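Local structure of chorismate mutase (5TS9) at residues R25-W37 / Q77-L89. The protein probably catalyses the rearrangement of chorismate to prephenate, a step on the way to aromatic amino acids. Sequence-based numbering, arbitrary orientation.
Sequences RLNTADQVALSKW and QVEANKEVQYALL
K36 reaches Q85 because both chains are stretched out: K36 is fully extended beyond CG, and Q85, with CG anti to its carbonyl carbon (chi1 -67°), runs straight on to its amide. NZ of K36 donates to OE1 of Q85 at 2.8 Å, in the carbonyl plane and on a lone pair; the same ammonium also bonds O of V43. CG1 of V32 lies 3.4 Å from OE1 of Q85. The other end of the amide is tied down too, NE2 of Q85 donating to OD1 of N81 one turn back (3.0 Å), so the rotation of the Q85 amide is fixed. N81 and Q85 are knobs in holes of helix 16-39, N81 among R25, L26, T28 and A29, Q85 among A29, V32, A33 and K36. The two helices, local axes 8.4 Å apart and crossing at -39°, belong to the all-helical type II chorismate mutase fold; small A29 and A33 sit where the backbones come nearest, CA of A33 5.1 Å from CA of Q85, consistent with the close approach. One water accepts hydrogen bonds from ND2 of N81 and NH1 of R25 while donating to O of Q77, and a second donates to OD1 of N81 and OG1 of T28, which sets the N81 amide as well. R25 lays one guanidinium face over CB of Q77. On the flank away from K36, CD1 of L26 packs on CG2 of V84 at 3.7 Å, CB of A29 on CG1 of V84, which A161 of helix 156-165 also touches, and CD1 of L88 against A33. Further along, L89 CD2 meets W37 CB at 3.8 Å.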
loop_
_atom_site.group_PDB
_atom_site.type_symbol
_atom_site.label_atom_id
_atom_site.label_comp_id
_atom_site.label_asym_id
_atom_site.label_seq_id
_atom_site.Cartn_x
_atom_site.Cartn_y
_atom_site.Cartn_z
ATOM N N ARG A 25 9.085 -9.675 -7.853
ATOM C CA ARG A 25 7.820 -10.138 -7.291
ATOM C C ARG A 25 6.730 -9.104 -7.508
ATOM O O ARG A 25 5.601 -9.443 -7.881
ATOM C CB ARG A 25 7.977 -10.435 -5.796
ATOM C CG ARG A 25 6.827 -11.292 -5.231
ATOM C CD ARG A 25 6.812 -11.350 -3.725
ATOM N NE ARG A 25 5.876 -12.383 -3.286
ATOM C CZ ARG A 25 4.553 -12.232 -3.257
ATOM N NH1 ARG A 25 4.008 -11.076 -3.599
ATOM N NH2 ARG A 25 3.779 -13.245 -2.874
ATOM N N LEU A 26 7.067 -7.834 -7.287
ATOM C CA LEU A 26 6.113 -6.757 -7.491
ATOM C C LEU A 26 5.567 -6.774 -8.912
ATOM O O LEU A 26 4.376 -6.541 -9.122
ATOM C CB LEU A 26 6.780 -5.417 -7.173
ATOM C CG LEU A 26 5.886 -4.178 -7.165
ATOM C CD1 LEU A 26 4.749 -4.302 -6.110
ATOM C CD2 LEU A 26 6.761 -2.954 -6.898
ATOM N N ASN A 27 6.411 -7.087 -9.892
ATOM C CA ASN A 27 5.997 -6.978 -11.285
ATOM C C ASN A 27 4.959 -8.019 -11.686
ATOM O O ASN A 27 4.299 -7.834 -12.712
ATOM C CB ASN A 27 7.218 -7.070 -12.211
ATOM C CG ASN A 27 7.939 -5.731 -12.365
ATOM O OD1 ASN A 27 7.308 -4.666 -12.429
ATOM N ND2 ASN A 27 9.265 -5.778 -12.425
ATOM N N THR A 28 4.805 -9.121 -10.934
ATOM C CA THR A 28 3.683 -10.018 -11.206
ATOM C C THR A 28 2.328 -9.331 -11.009
ATOM O O THR A 28 1.334 -9.795 -11.570
ATOM C CB THR A 28 3.720 -11.256 -10.311
ATOM O OG1 THR A 28 3.552 -10.852 -8.939
ATOM C CG2 THR A 28 5.035 -12.023 -10.487
ATOM N N ALA A 29 2.268 -8.251 -10.220
ATOM C CA ALA A 29 1.012 -7.513 -10.038
ATOM C C ALA A 29 0.392 -7.086 -11.371
ATOM O O ALA A 29 -0.839 -7.092 -11.526
ATOM C CB ALA A 29 1.244 -6.285 -9.154
ATOM N N ASP A 30 1.225 -6.702 -12.344
ATOM C CA ASP A 30 0.689 -6.300 -13.643
ATOM C C ASP A 30 -0.104 -7.432 -14.277
ATOM O O ASP A 30 -1.198 -7.213 -14.802
ATOM C CB ASP A 30 1.813 -5.863 -14.581
ATOM C CG ASP A 30 2.619 -4.713 -14.024
ATOM O OD1 ASP A 30 2.695 -4.587 -12.785
ATOM O OD2 ASP A 30 3.179 -3.935 -14.825
ATOM N N GLN A 31 0.417 -8.661 -14.216
ATOM C CA GLN A 31 -0.313 -9.762 -14.835
ATOM C C GLN A 31 -1.464 -10.247 -13.959
ATOM O O GLN A 31 -2.456 -10.756 -14.493
ATOM C CB GLN A 31 0.633 -10.919 -15.158
ATOM C CG GLN A 31 1.424 -10.753 -16.461
ATOM C CD GLN A 31 0.591 -11.117 -17.678
ATOM O OE1 GLN A 31 -0.393 -11.857 -17.573
ATOM N NE2 GLN A 31 0.986 -10.616 -18.838
ATOM N N VAL A 32 -1.361 -10.142 -12.631
ATOM C CA VAL A 32 -2.518 -10.530 -11.821
ATOM C C VAL A 32 -3.668 -9.533 -12.021
ATOM O O VAL A 32 -4.841 -9.925 -12.122
ATOM C CB VAL A 32 -2.115 -10.675 -10.346
ATOM C CG1 VAL A 32 -3.369 -10.772 -9.468
ATOM C CG2 VAL A 32 -1.194 -11.935 -10.161
ATOM N N ALA A 33 -3.346 -8.244 -12.130
ATOM C CA ALA A 33 -4.357 -7.226 -12.434
ATOM C C ALA A 33 -5.089 -7.538 -13.736
ATOM O O ALA A 33 -6.318 -7.472 -13.794
ATOM C CB ALA A 33 -3.704 -5.845 -12.515
ATOM N N LEU A 34 -4.346 -7.873 -14.792
ATOM C CA LEU A 34 -4.969 -8.244 -16.070
ATOM C C LEU A 34 -5.958 -9.385 -15.898
ATOM O O LEU A 34 -7.077 -9.350 -16.432
ATOM C CB LEU A 34 -3.892 -8.650 -17.078
ATOM C CG LEU A 34 -2.935 -7.585 -17.604
ATOM C CD1 LEU A 34 -1.832 -8.240 -18.464
ATOM C CD2 LEU A 34 -3.710 -6.513 -18.391
ATOM N N SER A 35 -5.543 -10.431 -15.180
ATOM C CA SER A 35 -6.416 -11.576 -14.985
ATOM C C SER A 35 -7.675 -11.181 -14.232
ATOM O O SER A 35 -8.777 -11.638 -14.556
ATOM C CB SER A 35 -5.670 -12.674 -14.232
ATOM O OG SER A 35 -6.574 -13.705 -13.860
ATOM N N LYS A 36 -7.532 -10.346 -13.205
ATOM C CA LYS A 36 -8.693 -9.926 -12.434
ATOM C C LYS A 36 -9.563 -8.957 -13.228
ATOM O O LYS A 36 -10.779 -8.929 -13.037
ATOM C CB LYS A 36 -8.243 -9.318 -11.108
ATOM C CG LYS A 36 -7.729 -10.400 -10.152
ATOM C CD LYS A 36 -7.266 -9.836 -8.832
ATOM C CE LYS A 36 -6.772 -10.964 -7.904
ATOM N NZ LYS A 36 -5.843 -10.380 -6.849
ATOM N N TRP A 37 -8.965 -8.187 -14.137
ATOM C CA TRP A 37 -9.744 -7.380 -15.067
ATOM C C TRP A 37 -10.590 -8.264 -15.987
ATOM O O TRP A 37 -11.764 -7.966 -16.237
ATOM C CB TRP A 37 -8.801 -6.478 -15.884
ATOM C CG TRP A 37 -9.472 -5.728 -17.044
ATOM C CD1 TRP A 37 -9.652 -6.173 -18.332
ATOM C CD2 TRP A 37 -10.026 -4.408 -16.998
ATOM N NE1 TRP A 37 -10.295 -5.207 -19.081
ATOM C CE2 TRP A 37 -10.537 -4.118 -18.282
ATOM C CE3 TRP A 37 -10.147 -3.443 -15.985
ATOM C CZ2 TRP A 37 -11.147 -2.896 -18.587
ATOM C CZ3 TRP A 37 -10.748 -2.232 -16.293
ATOM C CH2 TRP A 37 -11.249 -1.973 -17.581
ATOM N N GLN A 77 5.179 -7.631 1.152
ATOM C CA GLN A 77 5.153 -7.980 -0.268
ATOM C C GLN A 77 3.737 -8.043 -0.805
ATOM O O GLN A 77 3.482 -7.611 -1.940
ATOM C CB GLN A 77 5.828 -9.335 -0.526
ATOM C CG GLN A 77 7.281 -9.455 -0.113
ATOM C CD GLN A 77 8.108 -8.235 -0.457
ATOM O OE1 GLN A 77 8.432 -7.993 -1.621
ATOM N NE2 GLN A 77 8.493 -7.476 0.563
ATOM N N VAL A 78 2.807 -8.628 -0.040
ATOM C CA VAL A 78 1.465 -8.757 -0.596
ATOM C C VAL A 78 0.754 -7.405 -0.608
ATOM O O VAL A 78 0.012 -7.112 -1.544
ATOM C CB VAL A 78 0.655 -9.837 0.142
ATOM C CG1 VAL A 78 1.338 -11.179 0.011
ATOM C CG2 VAL A 78 0.487 -9.480 1.589
ATOM N N GLU A 79 1.017 -6.533 0.367
ATOM C CA GLU A 79 0.410 -5.199 0.344
ATOM C C GLU A 79 0.957 -4.355 -0.799
ATOM O O GLU A 79 0.220 -3.585 -1.417
ATOM C CB GLU A 79 0.636 -4.476 1.677
ATOM C CG GLU A 79 -0.063 -5.114 2.859
ATOM C CD GLU A 79 -1.567 -5.106 2.714
ATOM O OE1 GLU A 79 -2.111 -4.119 2.175
ATOM O OE2 GLU A 79 -2.210 -6.081 3.133
ATOM N N ALA A 80 2.259 -4.453 -1.084
ATOM C CA ALA A 80 2.781 -3.686 -2.213
ATOM C C ALA A 80 2.165 -4.187 -3.517
ATOM O O ALA A 80 1.834 -3.399 -4.412
ATOM C CB ALA A 80 4.307 -3.787 -2.265
ATOM N N ASN A 81 1.983 -5.498 -3.620
ATOM C CA ASN A 81 1.380 -6.075 -4.817
ATOM C C ASN A 81 -0.058 -5.592 -4.994
ATOM O O ASN A 81 -0.465 -5.210 -6.096
ATOM C CB ASN A 81 1.463 -7.599 -4.726
ATOM C CG ASN A 81 1.676 -8.253 -6.086
ATOM O OD1 ASN A 81 0.724 -8.463 -6.840
ATOM N ND2 ASN A 81 2.922 -8.564 -6.404
ATOM N N LYS A 82 -0.846 -5.589 -3.917
ATOM C CA LYS A 82 -2.205 -5.052 -4.010
ATOM C C LYS A 82 -2.208 -3.560 -4.352
ATOM O O LYS A 82 -3.069 -3.104 -5.100
ATOM C CB LYS A 82 -2.971 -5.314 -2.709
ATOM C CG LYS A 82 -3.049 -6.817 -2.361
ATOM C CD LYS A 82 -4.002 -7.110 -1.204
ATOM C CE LYS A 82 -3.455 -6.554 0.094
ATOM N NZ LYS A 82 -4.383 -6.913 1.243
ATOM N N GLU A 83 -1.263 -2.782 -3.808
ATOM C CA GLU A 83 -1.155 -1.363 -4.165
ATOM C C GLU A 83 -1.104 -1.174 -5.676
ATOM O O GLU A 83 -1.798 -0.320 -6.247
ATOM C CB GLU A 83 0.099 -0.766 -3.518
ATOM C CG GLU A 83 0.404 0.656 -3.921
ATOM C CD GLU A 83 1.574 1.267 -3.139
ATOM O OE1 GLU A 83 1.854 2.461 -3.326
ATOM O OE2 GLU A 83 2.214 0.557 -2.335
ATOM N N VAL A 84 -0.269 -1.961 -6.342
ATOM C CA VAL A 84 -0.172 -1.869 -7.793
ATOM C C VAL A 84 -1.478 -2.328 -8.435
ATOM O O VAL A 84 -2.019 -1.654 -9.312
ATOM C CB VAL A 84 1.030 -2.682 -8.301
ATOM C CG1 VAL A 84 1.049 -2.739 -9.829
ATOM C CG2 VAL A 84 2.328 -2.053 -7.792
ATOM N N GLN A 85 -2.016 -3.465 -7.988
ATOM C CA GLN A 85 -3.217 -4.004 -8.617
ATOM C C GLN A 85 -4.383 -3.020 -8.527
ATOM O O GLN A 85 -5.094 -2.799 -9.512
ATOM C CB GLN A 85 -3.620 -5.336 -7.984
ATOM C CG GLN A 85 -2.665 -6.487 -8.213
ATOM C CD GLN A 85 -3.140 -7.746 -7.516
ATOM O OE1 GLN A 85 -4.313 -8.123 -7.625
ATOM N NE2 GLN A 85 -2.232 -8.414 -6.798
ATOM N N TYR A 86 -4.628 -2.459 -7.343
ATOM C CA TYR A 86 -5.759 -1.543 -7.207
ATOM C C TYR A 86 -5.585 -0.326 -8.114
ATOM O O TYR A 86 -6.554 0.158 -8.709
ATOM C CB TYR A 86 -5.913 -1.082 -5.757
ATOM C CG TYR A 86 -6.587 -2.056 -4.820
ATOM C CD1 TYR A 86 -7.886 -2.524 -5.074
ATOM C CD2 TYR A 86 -5.949 -2.472 -3.659
ATOM C CE1 TYR A 86 -8.517 -3.399 -4.190
ATOM C CE2 TYR A 86 -6.554 -3.345 -2.778
ATOM C CZ TYR A 86 -7.851 -3.806 -3.044
ATOM O OH TYR A 86 -8.455 -4.700 -2.180
ATOM N N ALA A 87 -4.363 0.199 -8.202
ATOM C CA ALA A 87 -4.124 1.406 -8.994
ATOM C C ALA A 87 -4.283 1.126 -10.482
ATOM O O ALA A 87 -4.906 1.912 -11.209
ATOM C CB ALA A 87 -2.730 1.965 -8.708
ATOM N N LEU A 88 -3.720 0.013 -10.946
ATOM C CA LEU A 88 -3.847 -0.362 -12.354
ATOM C C LEU A 88 -5.304 -0.571 -12.725
ATOM O O LEU A 88 -5.766 -0.085 -13.761
ATOM C CB LEU A 88 -3.051 -1.635 -12.638
ATOM C CG LEU A 88 -1.525 -1.568 -12.607
ATOM C CD1 LEU A 88 -0.992 -2.951 -12.904
ATOM C CD2 LEU A 88 -1.028 -0.577 -13.681
ATOM N N LEU A 89 -6.040 -1.333 -11.905
ATOM C CA LEU A 89 -7.431 -1.625 -12.239
ATOM C C LEU A 89 -8.245 -0.352 -12.332
ATOM O O LEU A 89 -9.079 -0.205 -13.231
ATOM C CB LEU A 89 -8.030 -2.564 -11.201
ATOM C CG LEU A 89 -7.574 -4.002 -11.364
ATOM C CD1 LEU A 89 -7.935 -4.752 -10.126
ATOM C CD2 LEU A 89 -8.205 -4.650 -12.642
HETATM O O HOH W 1 4.894 -8.315 -4.308
HETATM O O HOH W 2 1.080 -11.160 -7.525
HETATM O O HOH W 3 -2.781 -11.477 -5.713
#